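Local coordinates for protein CdiI toxin (Salmonella enterica subsp. enterica serovar Rubislaw str. ATCC 10717, PDB 4ZQU) that acts as the immunity protein of a contact-dependent growth inhibition system, neutralising its cognate CdiA-CT toxin and so protecting the cell that makes it, at residues D3-S7 with I74-V78; C20-Y24 with M53-A57; N30-P34 with T90-Y94. All coordinates share one frame; numbering follows the deposited sequence.

How the contacts relate
From the N terminus, residues 3-7 run into strand 8-14, and contact 1 pins them to 74-78, closing the longest of the three loops at the protein surface. Contact 2 is nested inside that loop: strand 19-26 receives helix 47-59 in the buried interior. Contact 3 joins the start of strand 30-41 to helix 87-105, and its segments alternate along the chain with those of both other contacts. Contacts 2 and 3 meet directly, because strands 19-26 and 30-41 are antiparallel neighbours; Thr23 O lies 3.1 Å from Asp33 N, probably a hydrogen bond. The centre of contact 1 is about 21 Å from each of the other two centres.

Contact 1: residues D3-S7 with I74-V78; sequences DIVKS and IHPEV
Lys6 and Glu77 meet at the protein surface, where the N-terminal lead-in to strand 8-14 runs past a type I beta turn from His75 to Val78. The lysine leaves its backbone with CG anti to the backbone N (chi1 -177°) and stays extended to the end; it crosses the Glu77 side chain at about a right angle. CB and CG carry the chain outward without meeting the other segment closely; CD is the atom that touches, 3.3 Å from Glu77 OE2. CE passes the same oxygen more loosely, and NZ at the tip makes a long salt bridge of 3.7 Å to Glu77 OE2. A long aliphatic chain with a charged end suits this exposed place, packing along its shaft while its amine stays near solvent.

His75 meets both the N-terminal lead-in and its own turn. Its CD2 edge faces Ile4 O at 3.1 Å, near the ring plane, and Phe63 packs against the ring edge-to-face. At another edge, in the ring plane, ND1 accepts the backbone N-H of Glu77, which ties the imidazole into the turn and fixes its rotation. A water bridges the segments, 3.0 Å from His75 NE2 and held weakly by Lys6 N and Glu77 OE1.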
ATOM      1  N   ASP B   3     -17.608  10.847  -1.745  1.00 76.71           N
ATOM      2  CA  ASP B   3     -17.171   9.502  -1.389  1.00 75.18           C
ATOM      3  C   ASP B   3     -16.099   9.535  -0.305  1.00 69.91           C
ATOM      4  O   ASP B   3     -16.265   8.939   0.759  1.00 72.04           O
ATOM      5  CB  ASP B   3     -16.659   8.768  -2.620  1.00 75.54           C
ATOM      6  N   ILE B   4     -15.001  10.231  -0.579  1.00 59.86           N
ATOM      7  CA  ILE B   4     -13.909  10.345   0.383  1.00 50.91           C
ATOM      8  C   ILE B   4     -14.215  11.391   1.449  1.00 46.48           C
ATOM      9  O   ILE B   4     -14.601  12.515   1.133  1.00 46.79           O
ATOM     10  CB  ILE B   4     -12.580  10.712  -0.305  1.00 47.71           C
ATOM     11  CG1 ILE B   4     -12.154   9.612  -1.282  1.00 45.60           C
ATOM     12  CG2 ILE B   4     -11.488  10.941   0.729  1.00 45.40           C
ATOM     13  CD1 ILE B   4     -11.765   8.317  -0.611  1.00 42.31           C
ATOM     14  N   VAL B   5     -14.047  11.012   2.712  1.00 42.00           N
ATOM     15  CA  VAL B   5     -14.204  11.946   3.821  1.00 37.97           C
ATOM     16  C   VAL B   5     -12.876  12.119   4.541  1.00 34.68           C
ATOM     17  O   VAL B   5     -11.968  11.306   4.379  1.00 33.61           O
ATOM     18  CB  VAL B   5     -15.272  11.475   4.824  1.00 35.06           C
ATOM     19  CG1 VAL B   5     -16.618  11.330   4.133  1.00 36.79           C
ATOM     20  CG2 VAL B   5     -14.851  10.167   5.469  1.00 32.05           C
ATOM     21  N   LYS B   6     -12.764  13.177   5.335  1.00 33.63           N
ATOM     22  CA  LYS B   6     -11.533  13.446   6.065  1.00 31.88           C
ATOM     23  C   LYS B   6     -11.252  12.337   7.071  1.00 31.26           C
ATOM     24  O   LYS B   6     -12.132  11.936   7.832  1.00 32.96           O
ATOM     25  CB  LYS B   6     -11.600  14.799   6.776  1.00 33.88           C
ATOM     26  CG  LYS B   6     -10.312  15.160   7.497  1.00 35.17           C
ATOM     27  CD  LYS B   6     -10.371  16.553   8.093  1.00 38.07           C
ATOM     28  CE  LYS B   6      -9.036  16.943   8.704  1.00 38.69           C
ATOM     29  NZ  LYS B   6      -9.063  18.343   9.204  1.00 41.34           N
ATOM     30  N   SER B   7     -10.018  11.842   7.062  1.00 32.08           N
ATOM     31  CA  SER B   7      -9.613  10.767   7.957  1.00 31.65           C
ATOM     32  C   SER B   7      -8.249  11.045   8.571  1.00 31.23           C
ATOM     33  O   SER B   7      -7.524  11.937   8.131  1.00 30.43           O
ATOM     34  CB  SER B   7      -9.577   9.427   7.217  1.00 30.95           C
ATOM     35  OG  SER B   7     -10.797   9.169   6.545  1.00 32.34           O
ATOM     36  N   ILE B  74     -12.138  17.192  -5.898  1.00 35.27           N
ATOM     37  CA  ILE B  74     -11.275  16.945  -4.754  1.00 37.17           C
ATOM     38  C   ILE B  74     -11.903  17.527  -3.494  1.00 36.37           C
ATOM     39  O   ILE B  74     -12.613  18.531  -3.551  1.00 37.64           O
ATOM     40  CB  ILE B  74      -9.862  17.530  -4.962  1.00 41.43           C
ATOM     41  CG1 ILE B  74      -9.936  19.012  -5.339  1.00 45.72           C
ATOM     42  CG2 ILE B  74      -9.110  16.741  -6.021  1.00 42.08           C
ATOM     43  CD1 ILE B  74      -9.587  19.957  -4.202  1.00 48.05           C
ATOM     44  N   HIS B  75     -11.645  16.880  -2.363  1.00 34.86           N
ATOM     45  CA  HIS B  75     -12.175  17.323  -1.082  1.00 35.56           C
ATOM     46  C   HIS B  75     -11.697  18.736  -0.749  1.00 35.18           C
ATOM     47  O   HIS B  75     -10.511  19.043  -0.880  1.00 34.57           O
ATOM     48  CB  HIS B  75     -11.768  16.349   0.022  1.00 34.59           C
ATOM     49  CG  HIS B  75     -12.704  16.335   1.190  1.00 35.66           C
ATOM     50  ND1 HIS B  75     -12.732  17.344   2.130  1.00 36.88           N
ATOM     51  CD2 HIS B  75     -13.640  15.438   1.567  1.00 37.33           C
ATOM     52  CE1 HIS B  75     -13.651  17.066   3.036  1.00 39.46           C
ATOM     53  NE2 HIS B  75     -14.217  15.917   2.723  1.00 39.93           N
ATOM     54  N   PRO B  76     -12.625  19.609  -0.332  1.00 34.67           N
ATOM     55  CA  PRO B  76     -12.301  21.002  -0.003  1.00 35.96           C
ATOM     56  C   PRO B  76     -11.421  21.159   1.237  1.00 38.35           C
ATOM     57  O   PRO B  76     -10.895  22.244   1.477  1.00 40.07           O
ATOM     58  CB  PRO B  76     -13.679  21.633   0.232  1.00 35.62           C
ATOM     59  CG  PRO B  76     -14.569  20.498   0.557  1.00 35.25           C
ATOM     60  CD  PRO B  76     -14.072  19.350  -0.254  1.00 34.14           C
ATOM     61  N   GLU B  77     -11.260  20.093   2.010  1.00 39.69           N
ATOM     62  CA  GLU B  77     -10.495  20.168   3.249  1.00 42.96           C
ATOM     63  C   GLU B  77      -9.055  19.700   3.069  1.00 41.43           C
ATOM     64  O   GLU B  77      -8.213  19.905   3.946  1.00 42.36           O
ATOM     65  CB  GLU B  77     -11.163  19.326   4.336  1.00 47.84           C
ATOM     66  CG  GLU B  77     -12.280  20.025   5.083  1.00 54.15           C
ATOM     67  CD  GLU B  77     -12.792  19.191   6.238  1.00 59.42           C
ATOM     68  OE1 GLU B  77     -13.835  18.518   6.078  1.00 62.68           O
ATOM     69  OE2 GLU B  77     -12.147  19.212   7.308  1.00 60.60           O
ATOM     70  N   VAL B  78      -8.775  19.068   1.934  1.00 38.43           N
ATOM     71  CA  VAL B  78      -7.497  18.395   1.739  1.00 35.60           C
ATOM     72  C   VAL B  78      -6.355  19.400   1.566  1.00 35.27           C
ATOM     73  O   VAL B  78      -6.539  20.479   0.999  1.00 36.11           O
ATOM     74  CB  VAL B  78      -7.554  17.427   0.525  1.00 27.82           C
ATOM     75  CG1 VAL B  78      -7.508  18.185  -0.795  1.00 28.22           C
ATOM     76  CG2 VAL B  78      -6.425  16.415   0.597  1.00 26.65           C
TER
HETATM   77  O   HOH W   1     -15.267  15.395   5.501  1.00 40.32           O

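Contact 2: residues C20-Y24 with M53-A57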
ATOM      1  N   CYS B  20       5.563  -0.002  18.472  1.00 39.54           N
ATOM      2  CA  CYS B  20       5.875   1.249  17.789  1.00 37.46           C
ATOM      3  C   CYS B  20       4.668   1.844  17.075  1.00 35.00           C
ATOM      4  O   CYS B  20       4.133   1.247  16.144  1.00 34.38           O
ATOM      5  CB  CYS B  20       7.007   1.028  16.784  1.00 36.98           C
ATOM      6  SG  CYS B  20       7.597   2.532  15.978  1.00 37.64           S
ATOM      7  N   VAL B  21       4.254   3.033  17.506  1.00 34.20           N
ATOM      8  CA  VAL B  21       3.133   3.729  16.883  1.00 31.58           C
ATOM      9  C   VAL B  21       3.603   4.974  16.135  1.00 31.74           C
ATOM     10  O   VAL B  21       4.184   5.883  16.730  1.00 31.02           O
ATOM     11  CB  VAL B  21       2.069   4.136  17.919  1.00 30.05           C
ATOM     12  CG1 VAL B  21       0.904   4.830  17.234  1.00 29.35           C
ATOM     13  CG2 VAL B  21       1.590   2.920  18.697  1.00 27.74           C
ATOM     14  N   ASP B  22       3.347   5.005  14.829  1.00 32.07           N
ATOM     15  CA  ASP B  22       3.727   6.135  13.983  1.00 33.06           C
ATOM     16  C   ASP B  22       2.514   6.812  13.364  1.00 31.64           C
ATOM     17  O   ASP B  22       1.510   6.166  13.084  1.00 31.69           O
ATOM     18  CB  ASP B  22       4.666   5.686  12.860  1.00 32.22           C
ATOM     19  CG  ASP B  22       6.046   5.339  13.354  1.00 31.62           C
ATOM     20  OD1 ASP B  22       6.318   4.135  13.536  1.00 33.75           O
ATOM     21  OD2 ASP B  22       6.859   6.267  13.550  1.00 30.26           O
ATOM     22  N   THR B  23       2.624   8.115  13.137  1.00 30.39           N
ATOM     23  CA  THR B  23       1.605   8.852  12.407  1.00 27.61           C
ATOM     24  C   THR B  23       1.697   8.570  10.909  1.00 26.19           C
ATOM     25  O   THR B  23       2.768   8.683  10.314  1.00 27.59           O
ATOM     26  CB  THR B  23       1.735  10.369  12.639  1.00 27.60           C
ATOM     27  OG1 THR B  23       1.465  10.673  14.010  1.00 28.74           O
ATOM     28  CG2 THR B  23       0.764  11.128  11.758  1.00 26.40           C
ATOM     29  N   TYR B  24       0.575   8.183  10.312  1.00 24.94           N
ATOM     30  CA  TYR B  24       0.470   8.069   8.862  1.00 24.23           C
ATOM     31  C   TYR B  24      -0.445   9.162   8.340  1.00 25.22           C
ATOM     32  O   TYR B  24      -1.350   9.609   9.041  1.00 21.05           O
ATOM     33  CB  TYR B  24      -0.067   6.701   8.442  1.00 23.47           C
ATOM     34  CG  TYR B  24       0.988   5.639   8.261  1.00 24.35           C
ATOM     35  CD1 TYR B  24       2.175   5.679   8.975  1.00 26.35           C
ATOM     36  CD2 TYR B  24       0.798   4.596   7.365  1.00 24.68           C
ATOM     37  CE1 TYR B  24       3.141   4.705   8.804  1.00 27.10           C
ATOM     38  CE2 TYR B  24       1.756   3.624   7.182  1.00 24.70           C
ATOM     39  CZ  TYR B  24       2.925   3.681   7.906  1.00 26.35           C
ATOM     40  OH  TYR B  24       3.881   2.708   7.733  1.00 28.27           O
ATOM     41  N   MET B  53      -1.249   7.077  23.100  1.00 43.84           N
ATOM     42  CA  MET B  53      -0.198   7.051  22.086  1.00 41.50           C
ATOM     43  C   MET B  53      -0.811   7.007  20.697  1.00 37.21           C
ATOM     44  O   MET B  53      -0.355   7.686  19.780  1.00 38.19           O
ATOM     45  CB  MET B  53       0.726   5.845  22.283  1.00 42.27           C
ATOM     46  CG  MET B  53       1.725   5.985  23.418  1.00 44.28           C
ATOM     47  SD  MET B  53       2.489   4.413  23.873  1.00 65.55           S
ATOM     48  CE  MET B  53       2.950   3.750  22.272  1.00 39.02           C
ATOM     49  N   VAL B  54      -1.850   6.196  20.548  1.00 35.19           N
ATOM     50  CA  VAL B  54      -2.541   6.076  19.275  1.00 34.45           C
ATOM     51  C   VAL B  54      -3.287   7.367  18.946  1.00 36.88           C
ATOM     52  O   VAL B  54      -3.255   7.834  17.809  1.00 36.88           O
ATOM     53  CB  VAL B  54      -3.524   4.886  19.277  1.00 32.63           C
ATOM     54  CG1 VAL B  54      -4.325   4.849  17.988  1.00 30.20           C
ATOM     55  CG2 VAL B  54      -2.770   3.579  19.470  1.00 30.80           C
ATOM     56  N   LYS B  55      -3.939   7.956  19.942  1.00 39.59           N
ATOM     57  CA  LYS B  55      -4.725   9.164  19.713  1.00 41.88           C
ATOM     58  C   LYS B  55      -3.844  10.372  19.402  1.00 41.78           C
ATOM     59  O   LYS B  55      -4.174  11.186  18.538  1.00 40.14           O
ATOM     60  CB  LYS B  55      -5.620   9.460  20.918  1.00 46.17           C
ATOM     61  CG  LYS B  55      -7.078   9.661  20.535  1.00 48.90           C
ATOM     62  CD  LYS B  55      -7.944  10.059  21.719  1.00 53.51           C
ATOM     63  CE  LYS B  55      -9.305  10.571  21.250  1.00 54.44           C
ATOM     64  NZ  LYS B  55      -9.568  10.259  19.811  1.00 52.87           N
ATOM     65  N   ASP B  56      -2.721  10.483  20.106  1.00 43.49           N
ATOM     66  CA  ASP B  56      -1.784  11.580  19.888  1.00 43.80           C
ATOM     67  C   ASP B  56      -1.165  11.499  18.494  1.00 41.86           C
ATOM     68  O   ASP B  56      -0.973  12.515  17.828  1.00 42.62           O
ATOM     69  CB  ASP B  56      -0.694  11.569  20.958  1.00 45.93           C
ATOM     70  CG  ASP B  56       0.312  12.685  20.776  1.00 48.44           C
ATOM     71  OD1 ASP B  56      -0.024  13.850  21.075  1.00 50.09           O
ATOM     72  OD2 ASP B  56       1.445  12.394  20.341  1.00 48.82           O
ATOM     73  N   ALA B  57      -0.861  10.280  18.060  1.00 39.96           N
ATOM     74  CA  ALA B  57      -0.335  10.044  16.722  1.00 37.14           C
ATOM     75  C   ALA B  57      -1.369  10.401  15.661  1.00 35.12           C
ATOM     76  O   ALA B  57      -1.037  10.977  14.627  1.00 34.78           O
ATOM     77  CB  ALA B  57       0.100   8.597  16.573  1.00 36.66           C
TER
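Val21 of strand 19-26 packs on Met53 and Ala57 of helix 47-59, where the helix covers one face of the antiparallel sheet. The short strand and helix segments run nearly parallel, their axes 20° apart and 7.9 Å from each other at the closest approach.

The apolar part centres on Val21, whose two methyls divide the work. CG1 is anti to the backbone N and lies over the helix backbone, 3.9 Å from Ala57 CB. CG2 points the other way along the helix and meets the end of Met53, whose CE is 3.9 Å off; the bend at chi3 of the methionine brings this methyl back toward the strand. Val54 comes in from the side, its CG2 at the limit of contact with Val21 CG2, and also reaches Ile164 and Leu168 of helix 161-172. A branched residue suits the strand here because its two methyls serve successive turns of the helix, while the small Ala57 allows a close approach: its CA lies 4.9 Å from that of Thr23.

The polar part is a single hydrogen bond, in which Thr23 OG1 donates to Ala57 O at 2.6 Å. The hydroxyl reaches the carbonyl from the side, at a C=O...donor angle of 114° and tilted 21° from the carbonyl plane. Thr23 OG1 also takes a weak hydrogen bond from Val37 N of the adjacent strand. On the other side of strand 19-26, Asp22 turns away from the helix and is held by Trp97 and Gln38.

The hydroxyl thus gives a partner to the carbonyl oxygen of Ala57, two residues before the end of helix 47-59, and beside the methyl packing it ties the buried helix to the strand at a definite point.

Contact 3: residues N30-P34 with T90-Y94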
ATOM      1  N   ASN B  30      -2.356   5.822   2.809  1.00 27.30           N
ATOM      2  CA  ASN B  30      -1.752   6.528   3.932  1.00 28.50           C
ATOM      3  C   ASN B  30      -0.351   5.996   4.192  1.00 28.85           C
ATOM      4  O   ASN B  30      -0.097   4.800   4.057  1.00 29.34           O
ATOM      5  CB  ASN B  30      -2.622   6.404   5.182  1.00 29.28           C
ATOM      6  CG  ASN B  30      -2.853   4.965   5.594  1.00 29.44           C
ATOM      7  OD1 ASN B  30      -2.167   4.439   6.469  1.00 31.24           O
ATOM      8  ND2 ASN B  30      -3.827   4.318   4.962  1.00 27.36           N
ATOM      9  N   GLN B  31       0.565   6.886   4.556  1.00 29.03           N
ATOM     10  CA  GLN B  31       1.963   6.499   4.675  1.00 28.34           C
ATOM     11  C   GLN B  31       2.702   7.263   5.764  1.00 29.50           C
ATOM     12  O   GLN B  31       2.245   8.310   6.224  1.00 31.54           O
ATOM     13  CB  GLN B  31       2.670   6.704   3.339  1.00 29.20           C
ATOM     14  CG  GLN B  31       2.668   8.139   2.850  1.00 29.74           C
ATOM     15  CD  GLN B  31       3.204   8.262   1.442  1.00 30.46           C
ATOM     16  OE1 GLN B  31       4.404   8.432   1.235  1.00 29.62           O
ATOM     17  NE2 GLN B  31       2.313   8.165   0.461  1.00 31.41           N
ATOM     18  N   LEU B  32       3.854   6.724   6.158  1.00 27.22           N
ATOM     19  CA  LEU B  32       4.708   7.324   7.178  1.00 26.50           C
ATOM     20  C   LEU B  32       4.922   8.812   6.937  1.00 26.06           C
ATOM     21  O   LEU B  32       5.489   9.214   5.919  1.00 29.15           O
ATOM     22  CB  LEU B  32       6.054   6.600   7.227  1.00 25.62           C
ATOM     23  CG  LEU B  32       7.032   7.041   8.316  1.00 25.32           C
ATOM     24  CD1 LEU B  32       6.447   6.767   9.692  1.00 27.48           C
ATOM     25  CD2 LEU B  32       8.371   6.341   8.143  1.00 24.82           C
ATOM     26  N   ASP B  33       4.444   9.619   7.877  1.00 23.77           N
ATOM     27  CA  ASP B  33       4.545  11.071   7.790  1.00 26.00           C
ATOM     28  C   ASP B  33       5.797  11.568   8.510  1.00 28.81           C
ATOM     29  O   ASP B  33       5.900  11.445   9.729  1.00 30.32           O
ATOM     30  CB  ASP B  33       3.290  11.713   8.392  1.00 27.53           C
ATOM     31  CG  ASP B  33       3.181  13.198   8.097  1.00 28.79           C
ATOM     32  OD1 ASP B  33       4.165  13.805   7.632  1.00 28.95           O
ATOM     33  OD2 ASP B  33       2.099  13.764   8.347  1.00 32.27           O
ATOM     34  N   PRO B  34       6.753  12.141   7.758  1.00 30.40           N
ATOM     35  CA  PRO B  34       7.977  12.683   8.361  1.00 30.55           C
ATOM     36  C   PRO B  34       7.704  13.854   9.303  1.00 31.23           C
ATOM     37  O   PRO B  34       8.574  14.222  10.086  1.00 31.08           O
ATOM     38  CB  PRO B  34       8.793  13.140   7.147  1.00 29.66           C
ATOM     39  CG  PRO B  34       7.790  13.340   6.063  1.00 29.45           C
ATOM     40  CD  PRO B  34       6.753  12.287   6.293  1.00 29.08           C
ATOM     41  N   THR B  90      10.026   8.875   0.040  1.00 30.32           N
ATOM     42  CA  THR B  90       9.264   7.846   0.732  1.00 27.77           C
ATOM     43  C   THR B  90      10.155   6.690   1.177  1.00 29.88           C
ATOM     44  O   THR B  90      10.163   6.318   2.350  1.00 32.15           O
ATOM     45  CB  THR B  90       8.135   7.301  -0.160  1.00 25.97           C
ATOM     46  OG1 THR B  90       7.198   8.351  -0.428  1.00 26.24           O
ATOM     47  CG2 THR B  90       7.421   6.154   0.522  1.00 23.39           C
ATOM     48  N   VAL B  91      10.912   6.136   0.236  1.00 30.17           N
ATOM     49  CA  VAL B  91      11.794   5.012   0.521  1.00 31.98           C
ATOM     50  C   VAL B  91      12.909   5.408   1.486  1.00 36.73           C
ATOM     51  O   VAL B  91      13.267   4.644   2.380  1.00 40.15           O
ATOM     52  CB  VAL B  91      12.406   4.445  -0.779  1.00 33.21           C
ATOM     53  CG1 VAL B  91      13.517   3.451  -0.474  1.00 35.09           C
ATOM     54  CG2 VAL B  91      11.324   3.801  -1.634  1.00 30.81           C
ATOM     55  N   GLU B  92      13.442   6.614   1.318  1.00 40.44           N
ATOM     56  CA  GLU B  92      14.567   7.066   2.132  1.00 43.86           C
ATOM     57  C   GLU B  92      14.198   7.301   3.597  1.00 38.16           C
ATOM     58  O   GLU B  92      14.975   6.970   4.494  1.00 35.38           O
ATOM     59  CB  GLU B  92      15.168   8.339   1.539  1.00 50.47           C
ATOM     60  CG  GLU B  92      15.854   8.122   0.203  1.00 58.88           C
ATOM     61  CD  GLU B  92      16.762   9.274  -0.173  1.00 67.40           C
ATOM     62  OE1 GLU B  92      17.066  10.101   0.712  1.00 68.64           O
ATOM     63  OE2 GLU B  92      17.173   9.349  -1.352  1.00 73.32           O
ATOM     64  N   ARG B  93      13.021   7.872   3.839  1.00 35.66           N
ATOM     65  CA  ARG B  93      12.580   8.128   5.208  1.00 32.73           C
ATOM     66  C   ARG B  93      12.162   6.824   5.868  1.00 31.91           C
ATOM     67  O   ARG B  93      12.175   6.705   7.090  1.00 31.42           O
ATOM     68  CB  ARG B  93      11.434   9.142   5.247  1.00 27.51           C
ATOM     69  CG  ARG B  93      10.116   8.633   4.713  1.00 24.96           C
ATOM     70  CD  ARG B  93       9.012   9.644   4.959  1.00 21.35           C
ATOM     71  NE  ARG B  93       9.219  10.881   4.212  1.00 21.67           N
ATOM     72  CZ  ARG B  93       8.544  11.219   3.117  1.00 21.07           C
ATOM     73  NH1 ARG B  93       7.608  10.417   2.632  1.00 20.07           N
ATOM     74  NH2 ARG B  93       8.804  12.364   2.506  1.00 21.68           N
ATOM     75  N   TYR B  94      11.792   5.848   5.047  1.00 33.24           N
ATOM     76  CA  TYR B  94      11.536   4.502   5.535  1.00 32.53           C
ATOM     77  C   TYR B  94      12.845   3.864   5.985  1.00 34.82           C
ATOM     78  O   TYR B  94      12.906   3.229   7.036  1.00 36.33           O
ATOM     79  CB  TYR B  94      10.872   3.653   4.455  1.00 32.12           C
ATOM     80  CG  TYR B  94      10.836   2.178   4.778  1.00 34.62           C
ATOM     81  CD1 TYR B  94       9.981   1.682   5.754  1.00 35.28           C
ATOM     82  CD2 TYR B  94      11.652   1.278   4.101  1.00 36.06           C
ATOM     83  CE1 TYR B  94       9.942   0.331   6.051  1.00 35.07           C
ATOM     84  CE2 TYR B  94      11.620  -0.075   4.391  1.00 35.98           C
ATOM     85  CZ  TYR B  94      10.763  -0.543   5.366  1.00 35.93           C
ATOM     86  OH  TYR B  94      10.725  -1.890   5.658  1.00 36.81           O
TER
HETATM   87  O   HOH W   2       6.227   7.981   3.713  1.00 19.20           O
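This is a partly buried strand-to-helix contact, in which the start of strand 30-41 and the loop-like break that follows residue 32 lie against helix 87-105, with Pro34 resting on the guanidinium of Arg93. The strand and helix segments are inclined at 48°. Pro34 CG sits over one face of the guanidinium, 3.4 Å from Arg93 NE, with Pro34 CD beside it. A compact, conformationally restricted ring can lay its CG and CD methylenes over the flat cation. Thr90 N lies over the opposite face, so the group is sandwiched between Pro34 and the backbone of its own helix.

Arg93 gets there from the hindered rotamer, CG between the backbone N and the carbonyl carbon (chi1 71°), and then bends at chi3, which folds the chain back along the helix. Its CD passes 3.7 Å from Leu32 O. At the guanidinium edge a water accepts from Arg93 NH1 at 3.0 Å and approaches Leu32 O at 2.6 Å, joining the two segments. The nitrogens are further held by backbone oxygens of helix 82-85: NH2 by Asp83 O and NH1 by Leu84 O.

Leu32 adds apolar cover, its CD2 4.5 Å from Arg93 CG. Next to this, Asn30 and Gln31 pair in an antiparallel ladder with a strand of the CdiA-CT toxin chain, while Thr90 and Tyr94 pack on the toxin too: the setting is that of beta-augmentation, a sheet continued across the toxin-immunity interface.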